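PDB 3WJ2: carboxylesterase from Ferroplasma acidiphilum, which probably hydrolyses carboxylic acid esters, as an esterase of the alpha/beta-hydrolase fold. Local coordinates for residues G22-I27 against R33-E38; I27-L32 against L117-K122. All blocks are in the same frame, centred on the assembly; numbering follows the deposited sequence.

Contact 1: residues G22-I27 against R33-E38; sequences GDMTKI and RNFLDE
Met24 lays its thioether against the ring of Phe35 in a Met-aromatic contact, tying the loop between helices 12-20 and 29-43 to the second of them. Its sulfur does the touching: SD of Met24 is 3.8 Å from CE2 of Phe35 and sits obliquely, 4.7 Å from the ring centroid and 51° off the ring normal. The two side chains cross at about a right angle. The methionine chain turns at the CG-SD bond (chi3 -58°), which brings the methyl CE of Met24 to 4.3 Å from CD2 of Leu36, so one methionine spans two successive helix residues. Phe35 meets it because its CG stands anti to the backbone N (chi1 177°). No hydrogen bond joins the segments, and the patch lies at the surface. Leu36 in turn leans on Phe89. The loop is shaped by a type I turn from Met24 to Ile27, closed by Ile27 N to Met24 O, and by an Asx turn that overlaps its start. There Asp23, whose OD2 is salt-bridged to Lys208, takes two bonds on OD1: Thr25 N at 3.0 Å on the anti side, tilted out of the carboxylate plane, and Thr25 OG1 at 2.5 Å on the syn lone pair.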
loop_
_atom_site.group_PDB
_atom_site.type_symbol
_atom_site.label_atom_id
_atom_site.label_comp_id
_atom_site.label_asym_id
_atom_site.label_seq_id
_atom_site.Cartn_x
_atom_site.Cartn_y
_atom_site.Cartn_z
ATOM N N GLY B 22 21.264 10.649 -17.455
ATOM C CA GLY B 22 21.276 11.765 -16.521
ATOM C C GLY B 22 19.949 12.513 -16.627
ATOM O O GLY B 22 19.017 12.016 -17.243
ATOM N N ASP B 23 19.958 13.720 -16.079
ATOM C CA ASP B 23 18.796 14.619 -16.001
ATOM C C ASP B 23 18.588 15.355 -17.312
ATOM O O ASP B 23 19.335 16.248 -17.658
ATOM C CB ASP B 23 19.095 15.605 -14.883
ATOM C CG ASP B 23 17.971 16.611 -14.621
ATOM O OD1 ASP B 23 17.002 16.689 -15.391
ATOM O OD2 ASP B 23 18.122 17.370 -13.632
ATOM N N MET B 24 17.595 14.946 -18.079
ATOM C CA MET B 24 17.367 15.606 -19.369
ATOM C C MET B 24 16.338 16.755 -19.359
ATOM O O MET B 24 15.926 17.248 -20.411
ATOM C CB MET B 24 17.075 14.546 -20.395
ATOM C CG MET B 24 18.399 13.885 -20.756
ATOM S SD MET B 24 18.262 12.706 -22.051
ATOM C CE MET B 24 17.018 11.559 -21.337
ATOM N N THR B 25 16.035 17.253 -18.163
ATOM C CA THR B 25 15.039 18.315 -18.038
ATOM C C THR B 25 15.529 19.691 -18.421
ATOM O O THR B 25 14.728 20.587 -18.594
ATOM C CB THR B 25 14.364 18.363 -16.629
ATOM O OG1 THR B 25 15.366 18.564 -15.634
ATOM C CG2 THR B 25 13.650 17.102 -16.334
ATOM N N LYS B 26 16.835 19.884 -18.583
ATOM C CA LYS B 26 17.302 21.155 -19.124
ATOM C C LYS B 26 17.679 21.059 -20.610
ATOM O O LYS B 26 18.236 22.028 -21.172
ATOM C CB LYS B 26 18.465 21.704 -18.271
ATOM C CG LYS B 26 18.033 22.251 -16.894
ATOM C CD LYS B 26 17.192 23.551 -17.015
ATOM C CE LYS B 26 16.984 24.190 -15.635
ATOM N NZ LYS B 26 16.555 23.165 -14.620
ATOM N N ILE B 27 17.361 19.915 -21.234
ATOM C CA ILE B 27 17.540 19.702 -22.713
ATOM C C ILE B 27 16.394 20.383 -23.456
ATOM O O ILE B 27 15.235 20.356 -22.977
ATOM C CB ILE B 27 17.673 18.188 -23.061
ATOM C CG1 ILE B 27 18.874 17.505 -22.357
ATOM C CG2 ILE B 27 17.760 17.945 -24.580
ATOM C CD1 ILE B 27 20.146 18.359 -22.392
ATOM N N ARG B 33 13.718 15.093 -28.319
ATOM C CA ARG B 33 12.908 14.270 -29.211
ATOM C C ARG B 33 13.814 13.480 -30.142
ATOM O O ARG B 33 13.654 12.308 -30.329
ATOM C CB ARG B 33 11.992 15.187 -30.022
ATOM C CG ARG B 33 11.123 14.463 -31.121
ATOM C CD ARG B 33 10.305 15.421 -31.921
ATOM N NE ARG B 33 9.347 16.085 -31.030
ATOM C CZ ARG B 33 9.229 17.393 -30.876
ATOM N NH1 ARG B 33 9.997 18.276 -31.593
ATOM N NH2 ARG B 33 8.349 17.903 -29.993
ATOM N N ASN B 34 14.765 14.186 -30.768
ATOM C CA ASN B 34 15.719 13.504 -31.613
ATOM C C ASN B 34 16.480 12.401 -30.844
ATOM O O ASN B 34 16.594 11.275 -31.328
ATOM C CB ASN B 34 16.712 14.557 -32.131
ATOM C CG ASN B 34 18.000 13.929 -32.637
ATOM O OD1 ASN B 34 19.041 13.796 -31.918
ATOM N ND2 ASN B 34 17.910 13.453 -33.837
ATOM N N PHE B 35 16.977 12.725 -29.656
ATOM C CA PHE B 35 17.685 11.746 -28.889
ATOM C C PHE B 35 16.833 10.532 -28.595
ATOM O O PHE B 35 17.225 9.424 -28.803
ATOM C CB PHE B 35 18.208 12.352 -27.590
ATOM C CG PHE B 35 18.894 11.346 -26.710
ATOM C CD1 PHE B 35 20.163 10.806 -27.080
ATOM C CD2 PHE B 35 18.317 10.942 -25.505
ATOM C CE1 PHE B 35 20.789 9.890 -26.273
ATOM C CE2 PHE B 35 18.956 9.994 -24.681
ATOM C CZ PHE B 35 20.199 9.489 -25.055
ATOM N N LEU B 36 15.624 10.761 -28.096
ATOM C CA LEU B 36 14.864 9.632 -27.665
ATOM C C LEU B 36 14.315 8.834 -28.866
ATOM O O LEU B 36 14.308 7.564 -28.806
ATOM C CB LEU B 36 13.735 10.117 -26.728
ATOM C CG LEU B 36 14.207 10.754 -25.406
ATOM C CD1 LEU B 36 12.920 11.379 -24.700
ATOM C CD2 LEU B 36 14.845 9.670 -24.521
ATOM N N ASP B 37 13.919 9.507 -29.963
ATOM C CA ASP B 37 13.347 8.734 -31.060
ATOM C C ASP B 37 14.471 7.945 -31.782
ATOM O O ASP B 37 14.268 6.798 -32.133
ATOM C CB ASP B 37 12.645 9.591 -32.105
ATOM C CG ASP B 37 11.318 10.237 -31.592
ATOM O OD1 ASP B 37 10.859 9.749 -30.547
ATOM O OD2 ASP B 37 10.887 11.211 -32.292
ATOM N N GLU B 38 15.610 8.620 -31.992
ATOM C CA GLU B 38 16.704 7.948 -32.729
ATOM C C GLU B 38 17.355 6.850 -31.893
ATOM O O GLU B 38 17.657 5.772 -32.433
ATOM C CB GLU B 38 17.716 8.941 -33.304
ATOM C CG GLU B 38 17.160 10.006 -34.279
ATOM C CD GLU B 38 16.591 9.449 -35.636
ATOM O OE1 GLU B 38 16.834 8.257 -35.968
ATOM O OE2 GLU B 38 15.852 10.200 -36.337
#

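Contact 2: residues I27-L32 against L117-K122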
loop_
_atom_site.group_PDB
_atom_site.type_symbol
_atom_site.label_atom_id
_atom_site.label_comp_id
_atom_site.label_asym_id
_atom_site.label_seq_id
_atom_site.Cartn_x
_atom_site.Cartn_y
_atom_site.Cartn_z
ATOM N N ILE B 27 17.361 19.915 -21.234
ATOM C CA ILE B 27 17.540 19.702 -22.713
ATOM C C ILE B 27 16.394 20.383 -23.456
ATOM O O ILE B 27 15.235 20.356 -22.977
ATOM C CB ILE B 27 17.673 18.188 -23.061
ATOM C CG1 ILE B 27 18.874 17.505 -22.357
ATOM C CG2 ILE B 27 17.760 17.945 -24.580
ATOM C CD1 ILE B 27 20.146 18.359 -22.392
ATOM N N GLU B 28 16.696 21.029 -24.576
ATOM C CA GLU B 28 15.685 21.676 -25.412
ATOM C C GLU B 28 14.805 20.598 -26.026
ATOM O O GLU B 28 15.310 19.508 -26.381
ATOM C CB GLU B 28 16.313 22.550 -26.497
ATOM C CG GLU B 28 16.997 23.843 -25.906
ATOM C CD GLU B 28 16.023 24.730 -25.091
ATOM O OE1 GLU B 28 14.889 24.993 -25.571
ATOM O OE2 GLU B 28 16.400 25.172 -23.957
ATOM N N PRO B 29 13.481 20.837 -26.073
ATOM C CA PRO B 29 12.607 19.720 -26.514
ATOM C C PRO B 29 12.925 19.102 -27.857
ATOM O O PRO B 29 12.848 17.867 -27.974
ATOM C CB PRO B 29 11.201 20.330 -26.540
ATOM C CG PRO B 29 11.357 21.698 -25.952
ATOM C CD PRO B 29 12.734 21.996 -25.557
ATOM N N ALA B 30 13.228 19.885 -28.892
ATOM C CA ALA B 30 13.495 19.259 -30.199
ATOM C C ALA B 30 14.763 18.350 -30.143
ATOM O O ALA B 30 14.828 17.287 -30.769
ATOM C CB ALA B 30 13.677 20.332 -31.288
ATOM N N MET B 31 15.750 18.765 -29.348
ATOM C CA MET B 31 16.945 17.880 -29.200
ATOM C C MET B 31 16.641 16.616 -28.459
ATOM O O MET B 31 17.070 15.531 -28.827
ATOM C CB MET B 31 18.007 18.670 -28.402
ATOM C CG MET B 31 18.492 19.835 -29.184
ATOM S SD MET B 31 19.897 19.140 -30.114
ATOM C CE MET B 31 20.976 19.176 -28.679
ATOM N N LEU B 32 15.799 16.740 -27.412
ATOM C CA LEU B 32 15.417 15.563 -26.654
ATOM C C LEU B 32 14.606 14.582 -27.492
ATOM O O LEU B 32 14.789 13.400 -27.396
ATOM C CB LEU B 32 14.630 15.984 -25.415
ATOM C CG LEU B 32 14.078 14.890 -24.541
ATOM C CD1 LEU B 32 15.260 14.157 -23.819
ATOM C CD2 LEU B 32 13.206 15.556 -23.541
ATOM N N LEU B 117 2.839 17.228 -31.759
ATOM C CA LEU B 117 3.581 17.117 -30.531
ATOM C C LEU B 117 3.951 18.486 -29.968
ATOM O O LEU B 117 4.120 19.480 -30.656
ATOM C CB LEU B 117 4.902 16.296 -30.762
ATOM C CG LEU B 117 4.583 14.926 -31.297
ATOM C CD1 LEU B 117 5.983 14.291 -31.799
ATOM C CD2 LEU B 117 3.945 14.084 -30.204
ATOM N N ALA B 118 4.105 18.496 -28.635
ATOM C CA ALA B 118 4.434 19.693 -27.870
ATOM C C ALA B 118 5.952 19.771 -27.713
ATOM O O ALA B 118 6.667 18.743 -27.896
ATOM C CB ALA B 118 3.825 19.519 -26.467
ATOM N N PRO B 119 6.469 21.007 -27.467
ATOM C CA PRO B 119 5.763 22.271 -27.214
ATOM C C PRO B 119 5.430 23.043 -28.468
ATOM O O PRO B 119 4.757 24.097 -28.344
ATOM C CB PRO B 119 6.817 23.093 -26.389
ATOM C CG PRO B 119 8.113 22.582 -27.018
ATOM C CD PRO B 119 7.923 21.117 -27.247
ATOM N N GLU B 120 5.837 22.519 -29.642
ATOM C CA GLU B 120 5.511 23.248 -30.845
ATOM C C GLU B 120 4.008 23.353 -30.998
ATOM O O GLU B 120 3.499 24.359 -31.499
ATOM C CB GLU B 120 6.174 22.641 -32.078
ATOM C CG GLU B 120 7.714 22.620 -32.038
ATOM C CD GLU B 120 8.339 21.367 -31.371
ATOM O OE1 GLU B 120 9.561 21.146 -31.572
ATOM O OE2 GLU B 120 7.625 20.588 -30.702
ATOM N N HIS B 121 3.312 22.314 -30.537
ATOM C CA HIS B 121 1.870 22.233 -30.635
ATOM C C HIS B 121 1.374 21.864 -29.216
ATOM O O HIS B 121 1.520 20.700 -28.775
ATOM C CB HIS B 121 1.388 21.210 -31.661
ATOM C CG HIS B 121 1.904 21.463 -33.027
ATOM N ND1 HIS B 121 1.325 22.365 -33.894
ATOM C CD2 HIS B 121 2.970 20.937 -33.660
ATOM C CE1 HIS B 121 2.059 22.404 -35.002
ATOM N NE2 HIS B 121 3.061 21.560 -34.880
ATOM N N LYS B 122 0.860 22.848 -28.528
ATOM C CA LYS B 122 0.418 22.637 -27.153
ATOM C C LYS B 122 -1.022 22.166 -27.098
ATOM O O LYS B 122 -1.790 22.242 -28.115
ATOM C CB LYS B 122 0.603 23.959 -26.374
ATOM C CG LYS B 122 2.099 24.081 -26.006
ATOM C CD LYS B 122 2.376 25.348 -25.307
ATOM C CE LYS B 122 3.784 25.422 -24.894
ATOM N NZ LYS B 122 4.153 24.728 -23.620
#
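Pro29 and Pro119 bring the two backbones nearest each other, their CA atoms 7.3 Å apart, where the first turn of helix 29-43 meets the loop leading from strand 109-113 to helix 125-139. Glu28 sits at the N-cap, and its O takes the N-H of Leu32; in the loop, the Ala118-Pro119 peptide is cis, and the chain folds back so that His121 N bonds to Leu117 O. The two proline rings cross obliquely. CB of Pro29 lies 3.4 Å from CD of Pro119, tighter than usual for two carbons, and CG of Pro29 lies 3.5 Å from CG of Pro119. Met216 of helix 207-217 touches both rings. Alongside, the carboxylate of Glu120 reaches back toward the helix, OE1 4.2 Å from CB of Ala30, while its OE2 is salt-bridged to Arg33. An alanine in place of Pro119 would take away the ring carbons that meet CB and CG of Pro29, probably opening a gap there, and is likely to make the cis peptide less favourable. With no hydrogen bond between the segments, the contact rests mainly on apolar ring carbons, which fix position by shape and not by direction.

How the contacts relate
Contacts 1 and 2 lie 10 Å apart between centres, on one side of the chain, and both use helix 29-43: contact 2 takes its first turn, contact 1 the next. Ile27 belongs to both. Among the direct links, SD of Met24 packs 3.8 Å from CD1 of Leu32. On the polar side, Arg33 NH2 lies 2.9 Å from Glu120 OE2 and packs 2.8 Å from Ala118 O, while Arg33 NE bonds to Leu88 O. The helix is thereby joined to the loop before it and to the loops around Leu88 and 117-122. Leu88 follows the His-Gly-Gly-Gly stretch that forms the oxyanion hole in relatives; the probable nucleophile elbow after strand 150-155 is part of neither contact.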